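Local coordinates for protein aromatic-amino-acid:2-oxoglutarate transaminase (Candida albicans, PDB 6HND) that probably transfers amino groups between aromatic amino acids, possibly also 2-aminoadipate, and 2-oxo acids, using pyridoxal 5'-phosphate as cofactor, at residues 172-175 with 176-180; 184-187 with 188-192; 460-464 with 465-469; 494-498 with 499-503. All blocks are in the same frame, centred on the assembly; numbering follows the deposited sequence.

Interaction 1. Residues 172-175 with 176-180; sequences KAAD and VFLDD
Ala-174 and Leu-178 meet where a helix ends. Leu-178 N donates to Ala-174 O at 2.9 Å. The leucine side chain then folds back over the same carbonyl. Leu-178 CB lies 3.2 Å from Ala-174 O. Leu-178 CG is anti to its own carbonyl carbon (chi1 -59°), which keeps it 3.5 Å from Ala-174 O and brings Leu-178 CD1 within 4.3 Å of Ala-174 CB. The two preceding amides, Val-176 N and Phe-177 N, bond to Lys-172 O at 3.0 Å and to Ala-173 O at 3.1 Å. Val-176 CG1 rests above the centre of the Phe-177 ring, 3.8 Å from its plane. Leu-178 is the first residue to leave helical geometry.

Further out, the Asp-175 carboxylate is held by salt bridges to Arg-11 and Arg-15, and Lys-172 NZ pairs with Asp-168. Ala-173, Val-176 and Phe-177 pack on Leu-334 of strand 333-338. Ala-173 and Phe-177 also touch strand 276-280. This is the buried C-terminal end of helix 166-177, laid on the mixed sheet of the large domain. At the start of that helix Ala-166 N and Ser-167 N bond to PLP, consistent with the phosphate site of fold-type I aminotransferases.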
loop_
_atom_site.group_PDB
_atom_site.type_symbol
_atom_site.label_atom_id
_atom_site.label_comp_id
_atom_site.label_asym_id
_atom_site.label_seq_id
_atom_site.Cartn_x
_atom_site.Cartn_y
_atom_site.Cartn_z
ATOM N N LYS B 172 9.144 -5.645 2.921
ATOM C CA LYS B 172 8.739 -6.370 4.139
ATOM C C LYS B 172 9.881 -7.304 4.574
ATOM O O LYS B 172 10.174 -7.371 5.773
ATOM C CB LYS B 172 7.421 -7.080 3.844
ATOM C CG LYS B 172 6.187 -6.174 3.829
ATOM C CD LYS B 172 4.947 -6.862 3.229
ATOM C CE LYS B 172 3.652 -6.300 3.769
ATOM N NZ LYS B 172 3.449 -4.857 3.440
ATOM N N ALA B 173 10.515 -8.002 3.634
ATOM C CA ALA B 173 11.562 -8.997 3.918
ATOM C C ALA B 173 12.842 -8.283 4.332
ATOM O O ALA B 173 13.483 -8.748 5.263
ATOM C CB ALA B 173 11.823 -9.832 2.695
ATOM N N ALA B 174 13.255 -7.249 3.607
ATOM C CA ALA B 174 14.434 -6.439 3.983
ATOM C C ALA B 174 14.227 -5.922 5.411
ATOM O O ALA B 174 15.124 -6.098 6.244
ATOM C CB ALA B 174 14.635 -5.310 3.014
ATOM N N ASP B 175 13.038 -5.410 5.724
ATOM C CA ASP B 175 12.749 -4.863 7.079
ATOM C C ASP B 175 12.866 -5.969 8.138
ATOM O O ASP B 175 13.500 -5.719 9.165
ATOM C CB ASP B 175 11.373 -4.221 7.159
ATOM C CG ASP B 175 11.048 -3.754 8.560
ATOM O OD1 ASP B 175 11.633 -2.715 8.971
ATOM O OD2 ASP B 175 10.272 -4.463 9.233
ATOM N N VAL B 176 12.277 -7.143 7.904
ATOM C CA VAL B 176 12.132 -8.195 8.942
ATOM C C VAL B 176 13.481 -8.870 9.187
ATOM O O VAL B 176 13.629 -9.433 10.292
ATOM C CB VAL B 176 11.032 -9.221 8.600
ATOM C CG1 VAL B 176 11.515 -10.342 7.679
ATOM C CG2 VAL B 176 10.450 -9.831 9.866
ATOM N N PHE B 177 14.418 -8.867 8.223
ATOM C CA PHE B 177 15.729 -9.565 8.389
ATOM C C PHE B 177 16.912 -8.600 8.607
ATOM O O PHE B 177 17.894 -9.063 9.185
ATOM C CB PHE B 177 16.018 -10.543 7.243
ATOM C CG PHE B 177 15.145 -11.769 7.221
ATOM C CD1 PHE B 177 15.034 -12.582 8.326
ATOM C CD2 PHE B 177 14.486 -12.147 6.065
ATOM C CE1 PHE B 177 14.213 -13.692 8.300
ATOM C CE2 PHE B 177 13.692 -13.286 6.027
ATOM C CZ PHE B 177 13.544 -14.050 7.150
ATOM N N LEU B 178 16.875 -7.340 8.173
ATOM C CA LEU B 178 18.094 -6.493 8.178
ATOM C C LEU B 178 17.990 -5.345 9.193
ATOM O O LEU B 178 17.157 -4.460 9.034
ATOM C CB LEU B 178 18.317 -5.945 6.770
ATOM C CG LEU B 178 18.483 -6.982 5.672
ATOM C CD1 LEU B 178 18.581 -6.298 4.319
ATOM C CD2 LEU B 178 19.681 -7.870 5.925
ATOM N N ASP B 179 18.865 -5.320 10.178
ATOM C CA ASP B 179 19.066 -4.142 11.060
ATOM C C ASP B 179 20.041 -3.199 10.376
ATOM O O ASP B 179 20.730 -3.635 9.419
ATOM C CB ASP B 179 19.599 -4.554 12.436
ATOM C CG ASP B 179 18.479 -4.990 13.354
ATOM O OD1 ASP B 179 17.474 -4.230 13.433
ATOM O OD2 ASP B 179 18.601 -6.074 13.958
ATOM N N ASP B 180 20.098 -1.976 10.881
ATOM C CA ASP B 180 21.085 -0.936 10.494
ATOM C C ASP B 180 22.496 -1.523 10.651
ATOM O O ASP B 180 22.787 -2.033 11.728
ATOM C CB ASP B 180 20.892 0.315 11.357
ATOM C CG ASP B 180 21.122 1.583 10.568
ATOM O OD1 ASP B 180 22.300 1.987 10.476
ATOM O OD2 ASP B 180 20.114 2.126 10.009
#

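Interaction 2. Residues 184-187 with 188-192; sequences ILVE and EFTFS. With PLP (pyridoxal-5'-phosphate), chain E.
Val-186 and Thr-190 meet side chain to side chain as the chain turns away from its strand. The two side chains cross at about a right angle. Val-186 CG1 is anti to the backbone N (chi1 177°) and touches both branches of the threonine, with Thr-190 OG1 at 3.6 Å and Thr-190 CG2 at 3.7 Å. Thr-190 CB sits 3.3 Å from Glu-187 O.

A water joins the two sides of this turn. It accepts from Thr-190 OG1 and donates to Glu-187 OE1, each at 2.8 Å, and takes a weak bond from Glu-187 N. Glu-187 is extended beyond CG. OE1 also receives Ile-247 N and Gln-251 NE2, and OE2 is bonded to Thr-246 OG1. The buried carboxylate is thus gripped at both oxygens.

Residues 184-187 form the C-terminal end of strand 183-187, in the central mixed sheet of the aminotransferase large domain. As in other fold-type I enzymes, the loop after such a strand end carries a residue of the cofactor pocket. That residue is Phe-191. Its CG is anti to the backbone N, which sends the ring away from strand 183-187 to the cofactor. The PLP pyridine covers one face of the Phe-191 ring; PLP C6 lies 3.3 Å above the plane, toward the rim. The closest atoms are Phe-191 CE2 and PLP C6, at 3.4 Å.

Glu-188 has its own partners: its extended chain reaches Arg-485 in a salt bridge through OE1, and OE2 accepts from Ile-210 N. The Phe-189 ring meets Phe-488 edge to face.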
loop_
_atom_site.group_PDB
_atom_site.type_symbol
_atom_site.label_atom_id
_atom_site.label_comp_id
_atom_site.label_asym_id
_atom_site.label_seq_id
_atom_site.Cartn_x
_atom_site.Cartn_y
_atom_site.Cartn_z
ATOM N N ILE B 184 23.563 -7.519 3.268
ATOM C CA ILE B 184 22.787 -8.494 2.462
ATOM C C ILE B 184 23.579 -8.783 1.197
ATOM O O ILE B 184 24.123 -7.834 0.571
ATOM C CB ILE B 184 21.342 -8.056 2.163
ATOM C CG1 ILE B 184 20.619 -9.172 1.403
ATOM C CG2 ILE B 184 21.304 -6.727 1.442
ATOM C CD1 ILE B 184 19.127 -9.157 1.498
ATOM N N LEU B 185 23.671 -10.066 0.903
ATOM C CA LEU B 185 24.272 -10.626 -0.326
ATOM C C LEU B 185 23.245 -10.477 -1.443
ATOM O O LEU B 185 22.120 -11.019 -1.279
ATOM C CB LEU B 185 24.564 -12.104 -0.073
ATOM C CG LEU B 185 25.574 -12.362 1.018
ATOM C CD1 LEU B 185 25.515 -13.810 1.463
ATOM C CD2 LEU B 185 26.962 -11.976 0.517
ATOM N N VAL B 186 23.614 -9.795 -2.522
ATOM C CA VAL B 186 22.702 -9.567 -3.669
ATOM C C VAL B 186 23.409 -10.026 -4.946
ATOM O O VAL B 186 24.609 -9.704 -5.123
ATOM C CB VAL B 186 22.275 -8.093 -3.715
ATOM C CG1 VAL B 186 21.396 -7.799 -4.908
ATOM C CG2 VAL B 186 21.564 -7.673 -2.435
ATOM N N GLU B 187 22.685 -10.748 -5.804
ATOM C CA GLU B 187 23.139 -11.068 -7.191
ATOM C C GLU B 187 23.639 -9.781 -7.858
ATOM O O GLU B 187 22.916 -8.799 -7.826
ATOM C CB GLU B 187 22.023 -11.776 -7.963
ATOM C CG GLU B 187 21.702 -13.146 -7.388
ATOM C CD GLU B 187 20.357 -13.746 -7.728
ATOM O OE1 GLU B 187 19.414 -12.964 -7.968
ATOM O OE2 GLU B 187 20.225 -14.994 -7.647
ATOM N N GLU B 188 24.841 -9.822 -8.438
ATOM C CA GLU B 188 25.593 -8.638 -8.930
ATOM C C GLU B 188 24.775 -7.903 -9.991
ATOM O O GLU B 188 24.944 -6.691 -10.060
ATOM C CB GLU B 188 26.963 -9.007 -9.486
ATOM C CG GLU B 188 26.948 -9.833 -10.765
ATOM C CD GLU B 188 28.353 -10.070 -11.321
ATOM O OE1 GLU B 188 29.213 -9.154 -11.153
ATOM O OE2 GLU B 188 28.596 -11.172 -11.934
ATOM N N PHE B 189 23.967 -8.620 -10.789
ATOM C CA PHE B 189 22.875 -8.033 -11.614
ATOM C C PHE B 189 21.570 -8.466 -10.967
ATOM O O PHE B 189 21.414 -9.701 -10.699
ATOM C CB PHE B 189 22.939 -8.445 -13.088
ATOM C CG PHE B 189 24.272 -8.125 -13.709
ATOM C CD1 PHE B 189 24.534 -6.862 -14.213
ATOM C CD2 PHE B 189 25.276 -9.079 -13.752
ATOM C CE1 PHE B 189 25.771 -6.552 -14.743
ATOM C CE2 PHE B 189 26.521 -8.757 -14.269
ATOM C CZ PHE B 189 26.768 -7.495 -14.750
ATOM N N THR B 190 20.698 -7.500 -10.690
ATOM C CA THR B 190 19.513 -7.739 -9.844
ATOM C C THR B 190 18.347 -6.831 -10.262
ATOM O O THR B 190 18.484 -6.000 -11.211
ATOM C CB THR B 190 19.901 -7.573 -8.368
ATOM O OG1 THR B 190 18.892 -8.145 -7.530
ATOM C CG2 THR B 190 20.092 -6.130 -7.967
ATOM N N PHE B 191 17.219 -7.041 -9.593
ATOM C CA PHE B 191 16.062 -6.126 -9.531
ATOM C C PHE B 191 16.476 -4.929 -8.669
ATOM O O PHE B 191 16.337 -4.969 -7.438
ATOM C CB PHE B 191 14.842 -6.910 -9.048
ATOM C CG PHE B 191 13.574 -6.106 -9.021
ATOM C CD1 PHE B 191 13.036 -5.623 -10.196
ATOM C CD2 PHE B 191 12.939 -5.818 -7.825
ATOM C CE1 PHE B 191 11.879 -4.865 -10.170
ATOM C CE2 PHE B 191 11.780 -5.060 -7.805
ATOM C CZ PHE B 191 11.250 -4.591 -8.982
ATOM N N SER B 192 17.009 -3.911 -9.343
ATOM C CA SER B 192 17.487 -2.597 -8.813
ATOM C C SER B 192 16.626 -2.050 -7.673
ATOM O O SER B 192 17.167 -1.585 -6.681
ATOM C CB SER B 192 17.589 -1.572 -9.928
ATOM O OG SER B 192 18.700 -1.872 -10.752
HETATM N N1 PLP E . 11.164 -8.734 -8.606
HETATM C C2 PLP E . 11.439 -9.102 -9.850
HETATM C C2A PLP E . 12.593 -10.026 -10.045
HETATM C C3 PLP E . 10.636 -8.657 -10.937
HETATM O O3 PLP E . 10.944 -9.061 -12.207
HETATM C C4 PLP E . 9.540 -7.791 -10.686
HETATM C C4A PLP E . 8.646 -7.407 -11.804
HETATM C C5 PLP E . 9.274 -7.436 -9.346
HETATM C C6 PLP E . 10.117 -7.914 -8.372
HETATM C C5A PLP E . 8.204 -6.451 -8.951
HETATM O O4P PLP E . 6.844 -6.959 -8.988
HETATM P P PLP E . 5.625 -6.024 -8.472
HETATM O O1P PLP E . 6.150 -5.216 -7.292
HETATM O O2P PLP E . 4.564 -7.076 -8.154
HETATM O O3P PLP E . 5.246 -5.144 -9.619
HETATM O O HOH W 1 19.500 -10.654 -6.452
#

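Interaction 3. Residues 460-464 with 465-469; sequences WKLIS and YGILV
The Tyr-465 ring has Ser-464 OG and Lys-461 O at its edge, near its plane. Tyr-465 CD1 is 3.4 Å from Lys-461 O. The Lys-461 chain runs beside the ring, pointing the same way, with Lys-461 CE 3.9 Å from Tyr-465 CE1. Both tips reach Glu-515 of helix 499-518: Lys-461 NZ by a salt bridge, Tyr-465 OH by a hydrogen bond.

Lys-461 O takes two bonds from the same face of its plane. Tyr-465 N reaches Lys-461 O at 2.9 Å, and Ser-464 OG reaches Lys-461 O at 2.6 Å. Ser-464 OG sits between the serine's own N and carbonyl carbon (chi1 64°), which turns it to this oxygen three residues earlier.

On the Leu-462 side of the turn, Leu-462 CB touches Ile-467 CG2 at 3.8 Å. Leu-462 CD1 presses on Val-469 CG2 at 3.4 Å, tighter than usual carbon contact. Ile-467 and Leu-468 continue as a strand, in a parallel ladder with a strand of the second subunit.

The helix is closed by bonds back into its last turn. Ile-467 N reaches Leu-462 O at 3.1 Å in a nearly straight bond (168°), and Gly-466 N reaches Ile-463 O at 3.0 Å. With the positive phi of Gly-466, this is a Schellman motif, ending helix 451-465 beside the dimer interface.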
loop_
_atom_site.group_PDB
_atom_site.type_symbol
_atom_site.label_atom_id
_atom_site.label_comp_id
_atom_site.label_asym_id
_atom_site.label_seq_id
_atom_site.Cartn_x
_atom_site.Cartn_y
_atom_site.Cartn_z
ATOM N N TRP B 460 22.970 4.036 -27.795
ATOM C CA TRP B 460 22.549 5.144 -28.690
ATOM C C TRP B 460 22.194 4.577 -30.075
ATOM O O TRP B 460 21.151 4.969 -30.606
ATOM C CB TRP B 460 23.623 6.222 -28.796
ATOM C CG TRP B 460 23.761 7.056 -27.570
ATOM C CD1 TRP B 460 24.841 7.130 -26.734
ATOM C CD2 TRP B 460 22.770 7.951 -27.044
ATOM N NE1 TRP B 460 24.586 8.023 -25.731
ATOM C CE2 TRP B 460 23.324 8.534 -25.888
ATOM C CE3 TRP B 460 21.476 8.309 -27.434
ATOM C CZ2 TRP B 460 22.616 9.454 -25.118
ATOM C CZ3 TRP B 460 20.775 9.209 -26.667
ATOM C CH2 TRP B 460 21.338 9.773 -25.524
ATOM N N LYS B 461 23.005 3.660 -30.616
ATOM C CA LYS B 461 22.773 3.022 -31.942
ATOM C C LYS B 461 21.428 2.267 -31.988
ATOM O O LYS B 461 20.695 2.391 -32.996
ATOM C CB LYS B 461 23.915 2.059 -32.271
ATOM C CG LYS B 461 24.032 1.721 -33.744
ATOM C CD LYS B 461 24.060 2.968 -34.613
ATOM C CE LYS B 461 24.754 2.762 -35.929
ATOM N NZ LYS B 461 24.583 3.953 -36.783
ATOM N N LEU B 462 21.126 1.474 -30.960
ATOM C CA LEU B 462 19.847 0.721 -30.863
ATOM C C LEU B 462 18.695 1.733 -30.867
ATOM O O LEU B 462 17.730 1.529 -31.636
ATOM C CB LEU B 462 19.798 -0.123 -29.580
ATOM C CG LEU B 462 20.855 -1.215 -29.408
ATOM C CD1 LEU B 462 20.531 -2.034 -28.185
ATOM C CD2 LEU B 462 20.942 -2.119 -30.603
ATOM N N ILE B 463 18.790 2.790 -30.042
ATOM C CA ILE B 463 17.729 3.844 -29.949
ATOM C C ILE B 463 17.519 4.437 -31.349
ATOM O O ILE B 463 16.358 4.454 -31.794
ATOM C CB ILE B 463 18.055 4.914 -28.895
ATOM C CG1 ILE B 463 18.129 4.319 -27.482
ATOM C CG2 ILE B 463 17.053 6.060 -28.975
ATOM C CD1 ILE B 463 18.805 5.221 -26.473
ATOM N N SER B 464 18.596 4.789 -32.061
ATOM C CA SER B 464 18.537 5.314 -33.457
ATOM C C SER B 464 17.933 4.271 -34.406
ATOM O O SER B 464 17.188 4.692 -35.300
ATOM C CB SER B 464 19.860 5.838 -33.965
ATOM O OG SER B 464 20.817 4.816 -34.054
ATOM N N TYR B 465 18.127 2.971 -34.168
ATOM C CA TYR B 465 17.516 1.887 -34.996
ATOM C C TYR B 465 16.073 1.546 -34.558
ATOM O O TYR B 465 15.437 0.722 -35.241
ATOM C CB TYR B 465 18.427 0.657 -35.011
ATOM C CG TYR B 465 19.385 0.608 -36.175
ATOM C CD1 TYR B 465 20.463 1.482 -36.267
ATOM C CD2 TYR B 465 19.222 -0.329 -37.184
ATOM C CE1 TYR B 465 21.345 1.430 -37.339
ATOM C CE2 TYR B 465 20.105 -0.411 -38.245
ATOM C CZ TYR B 465 21.157 0.481 -38.330
ATOM O OH TYR B 465 21.992 0.391 -39.396
ATOM N N GLY B 466 15.571 2.140 -33.469
ATOM C CA GLY B 466 14.164 2.030 -33.038
ATOM C C GLY B 466 13.886 0.773 -32.230
ATOM O O GLY B 466 12.795 0.193 -32.349
ATOM N N ILE B 467 14.834 0.364 -31.406
ATOM C CA ILE B 467 14.657 -0.790 -30.476
ATOM C C ILE B 467 15.156 -0.353 -29.089
ATOM O O ILE B 467 16.358 0.027 -28.949
ATOM C CB ILE B 467 15.333 -2.062 -31.048
ATOM C CG1 ILE B 467 15.042 -3.306 -30.208
ATOM C CG2 ILE B 467 16.831 -1.860 -31.250
ATOM C CD1 ILE B 467 13.569 -3.627 -30.044
ATOM N N LEU B 468 14.247 -0.345 -28.113
ATOM C CA LEU B 468 14.574 0.003 -26.708
ATOM C C LEU B 468 14.916 -1.274 -25.922
ATOM O O LEU B 468 14.150 -2.263 -26.005
ATOM C CB LEU B 468 13.386 0.738 -26.090
ATOM C CG LEU B 468 12.894 1.994 -26.823
ATOM C CD1 LEU B 468 11.747 2.648 -26.039
ATOM C CD2 LEU B 468 14.026 2.995 -27.069
ATOM N N VAL B 469 16.029 -1.244 -25.179
ATOM C CA VAL B 469 16.493 -2.349 -24.294
ATOM C C VAL B 469 17.069 -1.739 -23.016
ATOM O O VAL B 469 17.155 -0.516 -22.931
ATOM C CB VAL B 469 17.522 -3.264 -24.988
ATOM C CG1 VAL B 469 16.933 -3.914 -26.219
ATOM C CG2 VAL B 469 18.809 -2.534 -25.326
#

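Interaction 4. Residues 494-498 with 499-503; sequences ALANN and DEEIL
Glu-501 reaches back from the first turn of its helix to Asn-497 and Asn-498. Glu-501 CB lies 3.5 Å from Asn-498 O. Glu-501 CG, anti to the carbonyl carbon of its own residue (chi1 -75°), passes 3.6 Å from Asn-498 OD1. The chain stays extended beyond CG, which carries the carboxylate past the cap to the residue before it. Glu-501 OE1 accepts from Asn-497 N at 2.9 Å. That bond is nearly straight (173°), but its donor comes from above the carboxylate plane. Glu-501 OE2 uses its syn lone pair for Asn-497 ND2 at 3.0 Å. Here the oxygen lies in the amide plane, although the amide and carboxylate planes stand almost perpendicular to each other. A weaker bond from ND2 to OE1 adds to the grip. Two oxygens thus hold both the main chain and the side chain of one asparagine.

The site is a helix N-cap. Asn-498 precedes helix 499-518, and Asn-498 OD1 accepts from Glu-501 N at 3.0 Å. The side chain is turned between its own N and carbonyl carbon (chi1 52°), so that OD1 faces the first turn. Asn-498 O adds weak bonds to Glu-501 N and Ile-502 N. Glu-500 is bent at its second torsion, and its side chain crosses that of Asn-498 at about a right angle.

On the buried side, Ala-496 CB packs on Ile-502 CG1 at 3.6 Å. Ala-496 O is bonded to Arg-409 of helix 392-418. Asn-497 OD1 accepts from Asn-47 ND2 of the second subunit, and Glu-501 also packs on Leu-39 of that subunit.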
loop_
_atom_site.group_PDB
_atom_site.type_symbol
_atom_site.label_atom_id
_atom_site.label_comp_id
_atom_site.label_asym_id
_atom_site.label_seq_id
_atom_site.Cartn_x
_atom_site.Cartn_y
_atom_site.Cartn_z
ATOM N N ALA B 494 7.560 -9.688 -23.288
ATOM C CA ALA B 494 6.249 -9.688 -22.607
ATOM C C ALA B 494 5.384 -8.553 -23.158
ATOM O O ALA B 494 4.161 -8.707 -23.138
ATOM C CB ALA B 494 6.443 -9.573 -21.106
ATOM N N LEU B 495 5.988 -7.463 -23.634
ATOM C CA LEU B 495 5.255 -6.202 -23.923
ATOM C C LEU B 495 4.652 -6.258 -25.339
ATOM O O LEU B 495 3.541 -5.749 -25.536
ATOM C CB LEU B 495 6.179 -4.984 -23.743
ATOM C CG LEU B 495 5.648 -3.869 -22.825
ATOM C CD1 LEU B 495 6.350 -2.561 -23.108
ATOM C CD2 LEU B 495 4.124 -3.671 -22.917
ATOM N N ALA B 496 5.350 -6.850 -26.299
ATOM C CA ALA B 496 4.962 -6.811 -27.727
ATOM C C ALA B 496 3.484 -7.186 -27.880
ATOM O O ALA B 496 3.057 -8.064 -27.146
ATOM C CB ALA B 496 5.849 -7.761 -28.490
ATOM N N ASN B 497 2.776 -6.575 -28.833
ATOM C CA ASN B 497 1.335 -6.820 -29.163
ATOM C C ASN B 497 1.167 -8.091 -30.011
ATOM O O ASN B 497 0.098 -8.708 -29.928
ATOM C CB ASN B 497 0.697 -5.633 -29.902
ATOM C CG ASN B 497 0.704 -4.365 -29.080
ATOM O OD1 ASN B 497 0.076 -4.303 -28.026
ATOM N ND2 ASN B 497 1.425 -3.354 -29.531
ATOM N N ASN B 498 2.180 -8.469 -30.791
ATOM C CA ASN B 498 2.072 -9.555 -31.801
ATOM C C ASN B 498 3.464 -10.053 -32.226
ATOM O O ASN B 498 4.494 -9.378 -31.947
ATOM C CB ASN B 498 1.223 -9.110 -33.013
ATOM C CG ASN B 498 1.664 -7.791 -33.625
ATOM O OD1 ASN B 498 2.802 -7.668 -34.079
ATOM N ND2 ASN B 498 0.789 -6.789 -33.630
ATOM N N ASP B 499 3.466 -11.194 -32.909
ATOM C CA ASP B 499 4.645 -11.884 -33.486
ATOM C C ASP B 499 5.413 -10.935 -34.410
ATOM O O ASP B 499 6.656 -11.002 -34.417
ATOM C CB ASP B 499 4.203 -13.133 -34.259
ATOM C CG ASP B 499 3.477 -14.172 -33.422
ATOM O OD1 ASP B 499 3.433 -14.016 -32.208
ATOM O OD2 ASP B 499 2.963 -15.123 -34.003
ATOM N N GLU B 500 4.709 -10.105 -35.182
ATOM C CA GLU B 500 5.347 -9.160 -36.141
ATOM C C GLU B 500 6.274 -8.209 -35.360
ATOM O O GLU B 500 7.428 -7.979 -35.806
ATOM C CB GLU B 500 4.290 -8.413 -36.969
ATOM C CG GLU B 500 3.507 -9.311 -37.925
ATOM C CD GLU B 500 2.463 -10.221 -37.284
ATOM O OE1 GLU B 500 1.646 -9.711 -36.480
ATOM O OE2 GLU B 500 2.464 -11.447 -37.585
ATOM N N GLU B 501 5.823 -7.701 -34.208
ATOM C CA GLU B 501 6.638 -6.765 -33.386
ATOM C C GLU B 501 7.845 -7.503 -32.820
ATOM O O GLU B 501 8.907 -6.878 -32.714
ATOM C CB GLU B 501 5.820 -6.124 -32.289
ATOM C CG GLU B 501 4.896 -5.041 -32.806
ATOM C CD GLU B 501 3.954 -4.511 -31.743
ATOM O OE1 GLU B 501 4.236 -4.753 -30.528
ATOM O OE2 GLU B 501 2.935 -3.880 -32.128
ATOM N N ILE B 502 7.703 -8.789 -32.491
ATOM C CA ILE B 502 8.831 -9.570 -31.906
ATOM C C ILE B 502 9.888 -9.799 -32.984
ATOM O O ILE B 502 11.080 -9.538 -32.694
ATOM C CB ILE B 502 8.338 -10.876 -31.272
ATOM C CG1 ILE B 502 7.528 -10.539 -30.015
ATOM C CG2 ILE B 502 9.517 -11.806 -30.999
ATOM C CD1 ILE B 502 6.782 -11.691 -29.415
ATOM N N LEU B 503 9.473 -10.229 -34.184
ATOM C CA LEU B 503 10.434 -10.501 -35.288
ATOM C C LEU B 503 11.143 -9.190 -35.608
ATOM O O LEU B 503 12.358 -9.220 -35.732
ATOM C CB LEU B 503 9.725 -11.116 -36.505
ATOM C CG LEU B 503 9.156 -12.525 -36.270
ATOM C CD1 LEU B 503 8.269 -12.972 -37.428
ATOM C CD2 LEU B 503 10.261 -13.545 -36.023
#

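How the interactions relate
All four contacts are local and lie in series along the chain, so none nests or crosses another. Interaction 1 ends helix 166-177, and interaction 2 follows at the end of the next strand, 183-187. These two touch: Leu-178 CD1 packs on Ile-184 CB at 3.9 Å, which ties the helix end to the central sheet. Much later, interaction 3 turns helix 451-465 into strand 467-468. Interaction 4 then starts helix 499-518, on which Tyr-465 and Leu-462 of interaction 3 also pack. Interactions 3 and 4 come within about 6 Å at nearest atoms without touching, and both meet the second subunit. The nearest atoms of interactions 2 and 3 are about 12 Å apart.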